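Local coordinates for protein Rho guanine nucleotide exchange factor 3 (Mus musculus, PDB 2Z0Q) that acts as a guanine nucleotide exchange factor for the small GTPases RhoA and RhoB, seen here as its DH-PH fragment, at residues A[212-217]-A[254-259]. Numbering follows the deposited sequence.
Sequences ERLLYL and VLVITR
Leu214 reaches across to Val256 and Thr258, and one of its methyls makes both closest approaches. Its CB still lies 5.7 Å from Val256 CG1, too far to pack. CG, anti to the carbonyl carbon (chi1 -66°), has closed the gap to 4.9 Å from the same Val256 CG1. There the side chain forks. CD1 carries the chain on, extended from CA (chi2 179°), and passes 3.4 Å from Tyr216 OH within its own segment while staying 4.4 Å from Val256 CG1. CD2 branches toward the strand, meeting Val256 CG1 tip to tip at 4.2 Å and Thr258 CG2 at 4.1 Å, the threonine side chain crossing the leucine at about a right angle. These two methyls, on residues two apart along strand 254-263, stand side by side, Val256 CG1 3.7 Å from Thr258 CG2. The site lies at the passage from the DH into the PH domain: the long helix 180-213 runs out into the short strand 214-215, which joins the PH sheet by pairing parallel with strand 266-271. That strand is in turn the antiparallel neighbour of 254-263, so the leucine meets a strand with which its own backbone forms no hydrogen bond. Ile226 of the short helix 224-227 packs against both Leu214 and Val256, adding a third apolar side chain. In Thr258, the methyl serves the leucine whereas OG1 hydrogen-bonds to His247 O on strand 245-251; this buried hydroxyl is thereby satisfied away from the apolar contact.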
ATOM      1  N   GLU A 212      15.280  -9.444  -4.110  1.00 23.93           N
ATOM      2  CA  GLU A 212      15.524 -10.893  -4.068  1.00 26.25           C
ATOM      3  C   GLU A 212      14.774 -11.629  -5.166  1.00 25.19           C
ATOM      4  O   GLU A 212      15.092 -12.779  -5.481  1.00 25.23           O
ATOM      5  CB  GLU A 212      15.130 -11.455  -2.687  1.00 28.63           C
ATOM      6  CG  GLU A 212      15.780 -10.667  -1.557  1.00 33.58           C
ATOM      7  CD  GLU A 212      15.607 -11.293  -0.181  1.00 35.17           C
ATOM      8  OE1 GLU A 212      14.511 -11.835   0.119  1.00 37.26           O
ATOM      9  OE2 GLU A 212      16.577 -11.220   0.600  1.00 36.27           O
ATOM     10  N   ARG A 213      13.794 -10.956  -5.766  1.00 22.60           N
ATOM     11  CA  ARG A 213      13.002 -11.558  -6.818  1.00 22.57           C
ATOM     12  C   ARG A 213      13.426 -11.142  -8.244  1.00 20.50           C
ATOM     13  O   ARG A 213      12.824 -11.607  -9.223  1.00 18.49           O
ATOM     14  CB  ARG A 213      11.527 -11.251  -6.607  1.00 25.34           C
ATOM     15  CG  ARG A 213      10.907 -11.753  -5.283  1.00 30.69           C
ATOM     16  CD  ARG A 213      10.770 -13.241  -5.232  1.00 35.61           C
ATOM     17  NE  ARG A 213      10.022 -13.686  -4.041  1.00 36.12           N
ATOM     18  CZ  ARG A 213       8.935 -14.460  -4.094  1.00 37.96           C
ATOM     19  NH1 ARG A 213       8.451 -14.863  -5.276  1.00 34.38           N
ATOM     20  NH2 ARG A 213       8.351 -14.880  -2.964  1.00 37.20           N
ATOM     21  N   LEU A 214      14.448 -10.301  -8.358  1.00 20.00           N
ATOM     22  CA  LEU A 214      14.939  -9.908  -9.701  1.00 21.33           C
ATOM     23  C   LEU A 214      15.655 -11.106 -10.313  1.00 22.22           C
ATOM     24  O   LEU A 214      16.378 -11.840  -9.625  1.00 22.51           O
ATOM     25  CB  LEU A 214      15.908  -8.726  -9.618  1.00 19.47           C
ATOM     26  CG  LEU A 214      15.256  -7.405  -9.123  1.00 21.91           C
ATOM     27  CD1 LEU A 214      16.323  -6.308  -9.047  1.00 20.25           C
ATOM     28  CD2 LEU A 214      14.138  -6.973 -10.110  1.00 21.23           C
ATOM     29  N   LEU A 215      15.447 -11.316 -11.607  1.00 20.87           N
ATOM     30  CA  LEU A 215      16.057 -12.441 -12.306  1.00 20.85           C
ATOM     31  C   LEU A 215      16.926 -11.883 -13.422  1.00 21.39           C
ATOM     32  O   LEU A 215      16.453 -11.087 -14.212  1.00 20.77           O
ATOM     33  CB  LEU A 215      14.931 -13.304 -12.853  1.00 22.12           C
ATOM     34  CG  LEU A 215      15.220 -14.527 -13.699  1.00 25.74           C
ATOM     35  CD1 LEU A 215      16.121 -15.524 -12.952  1.00 26.78           C
ATOM     36  CD2 LEU A 215      13.856 -15.160 -13.991  1.00 26.22           C
ATOM     37  N   TYR A 216      18.191 -12.286 -13.458  1.00 21.93           N
ATOM     38  CA  TYR A 216      19.146 -11.796 -14.445  1.00 23.01           C
ATOM     39  C   TYR A 216      19.527 -12.921 -15.422  1.00 25.16           C
ATOM     40  O   TYR A 216      20.494 -13.652 -15.175  1.00 26.85           O
ATOM     41  CB  TYR A 216      20.405 -11.297 -13.716  1.00 22.68           C
ATOM     42  CG  TYR A 216      20.131 -10.292 -12.611  1.00 22.36           C
ATOM     43  CD1 TYR A 216      20.111  -8.916 -12.871  1.00 23.62           C
ATOM     44  CD2 TYR A 216      19.892 -10.710 -11.297  1.00 22.71           C
ATOM     45  CE1 TYR A 216      19.864  -7.980 -11.847  1.00 23.22           C
ATOM     46  CE2 TYR A 216      19.654  -9.789 -10.281  1.00 22.49           C
ATOM     47  CZ  TYR A 216      19.642  -8.434 -10.551  1.00 22.50           C
ATOM     48  OH  TYR A 216      19.444  -7.547  -9.510  1.00 22.39           O
ATOM     49  N   LEU A 217      18.796 -13.055 -16.527  1.00 25.80           N
ATOM     50  CA  LEU A 217      19.085 -14.140 -17.462  1.00 26.13           C
ATOM     51  C   LEU A 217      19.976 -13.752 -18.636  1.00 27.47           C
ATOM     52  O   LEU A 217      20.345 -14.610 -19.466  1.00 26.27           O
ATOM     53  CB  LEU A 217      17.773 -14.760 -17.953  1.00 26.61           C
ATOM     54  CG  LEU A 217      16.895 -15.244 -16.797  1.00 27.60           C
ATOM     55  CD1 LEU A 217      15.567 -15.801 -17.334  1.00 27.18           C
ATOM     56  CD2 LEU A 217      17.671 -16.297 -15.985  1.00 29.79           C
ATOM     57  N   VAL A 254      18.737   3.825  -9.277  1.00 19.08           N
ATOM     58  CA  VAL A 254      18.658   3.026 -10.506  1.00 18.13           C
ATOM     59  C   VAL A 254      17.249   2.573 -10.867  1.00 17.32           C
ATOM     60  O   VAL A 254      16.456   2.176 -10.005  1.00 17.55           O
ATOM     61  CB  VAL A 254      19.636   1.792 -10.413  1.00 17.37           C
ATOM     62  CG1 VAL A 254      19.202   0.875  -9.273  1.00 17.55           C
ATOM     63  CG2 VAL A 254      19.675   0.991 -11.775  1.00 16.79           C
ATOM     64  N   LEU A 255      16.935   2.649 -12.170  1.00 15.28           N
ATOM     65  CA  LEU A 255      15.639   2.201 -12.667  1.00 12.89           C
ATOM     66  C   LEU A 255      15.813   0.778 -13.221  1.00 13.99           C
ATOM     67  O   LEU A 255      16.755   0.499 -13.963  1.00 15.13           O
ATOM     68  CB  LEU A 255      15.148   3.133 -13.777  1.00 13.61           C
ATOM     69  CG  LEU A 255      13.741   2.825 -14.322  1.00 12.60           C
ATOM     70  CD1 LEU A 255      12.699   3.429 -13.390  1.00 15.43           C
ATOM     71  CD2 LEU A 255      13.547   3.429 -15.732  1.00 15.28           C
ATOM     72  N   VAL A 256      14.914  -0.129 -12.849  1.00 14.38           N
ATOM     73  CA  VAL A 256      15.002  -1.526 -13.312  1.00 15.04           C
ATOM     74  C   VAL A 256      13.684  -1.859 -14.007  1.00 14.72           C
ATOM     75  O   VAL A 256      12.599  -1.692 -13.442  1.00 15.31           O
ATOM     76  CB  VAL A 256      15.266  -2.495 -12.124  1.00 15.21           C
ATOM     77  CG1 VAL A 256      15.427  -3.968 -12.666  1.00 15.88           C
ATOM     78  CG2 VAL A 256      16.530  -2.076 -11.418  1.00 12.96           C
ATOM     79  N   ILE A 257      13.781  -2.323 -15.252  1.00 14.44           N
ATOM     80  CA  ILE A 257      12.601  -2.627 -16.057  1.00 13.71           C
ATOM     81  C   ILE A 257      12.547  -4.153 -16.210  1.00 14.19           C
ATOM     82  O   ILE A 257      13.536  -4.770 -16.596  1.00 15.60           O
ATOM     83  CB  ILE A 257      12.709  -1.967 -17.488  1.00 14.13           C
ATOM     84  CG1 ILE A 257      12.837  -0.441 -17.335  1.00 15.40           C
ATOM     85  CG2 ILE A 257      11.470  -2.313 -18.303  1.00 13.81           C
ATOM     86  CD1 ILE A 257      13.021   0.321 -18.664  1.00 16.96           C
ATOM     87  N   THR A 258      11.400  -4.732 -15.885  1.00 15.41           N
ATOM     88  CA  THR A 258      11.280  -6.193 -15.894  1.00 16.47           C
ATOM     89  C   THR A 258       9.947  -6.656 -16.411  1.00 17.14           C
ATOM     90  O   THR A 258       9.065  -5.844 -16.703  1.00 15.57           O
ATOM     91  CB  THR A 258      11.357  -6.716 -14.447  1.00 16.49           C
ATOM     92  OG1 THR A 258      10.097  -6.460 -13.783  1.00 16.33           O
ATOM     93  CG2 THR A 258      12.498  -6.023 -13.693  1.00 17.68           C
ATOM     94  N   ARG A 259       9.826  -7.987 -16.526  1.00 16.32           N
ATOM     95  CA  ARG A 259       8.561  -8.633 -16.859  1.00 17.16           C
ATOM     96  C   ARG A 259       8.327  -9.595 -15.700  1.00 17.89           C
ATOM     97  O   ARG A 259       9.265 -10.260 -15.261  1.00 16.71           O
ATOM     98  CB  ARG A 259       8.646  -9.398 -18.181  1.00 20.13           C
ATOM     99  CG  ARG A 259       8.674  -8.453 -19.378  1.00 23.71           C
ATOM    100  CD  ARG A 259       9.205  -9.186 -20.592  1.00 31.44           C
ATOM    101  NE  ARG A 259       8.332 -10.264 -21.005  1.00 36.51           N
ATOM    102  CZ  ARG A 259       8.766 -11.350 -21.650  1.00 40.12           C
ATOM    103  NH1 ARG A 259      10.063 -11.489 -21.928  1.00 40.71           N
ATOM    104  NH2 ARG A 259       7.903 -12.280 -22.032  1.00 41.94           N
TER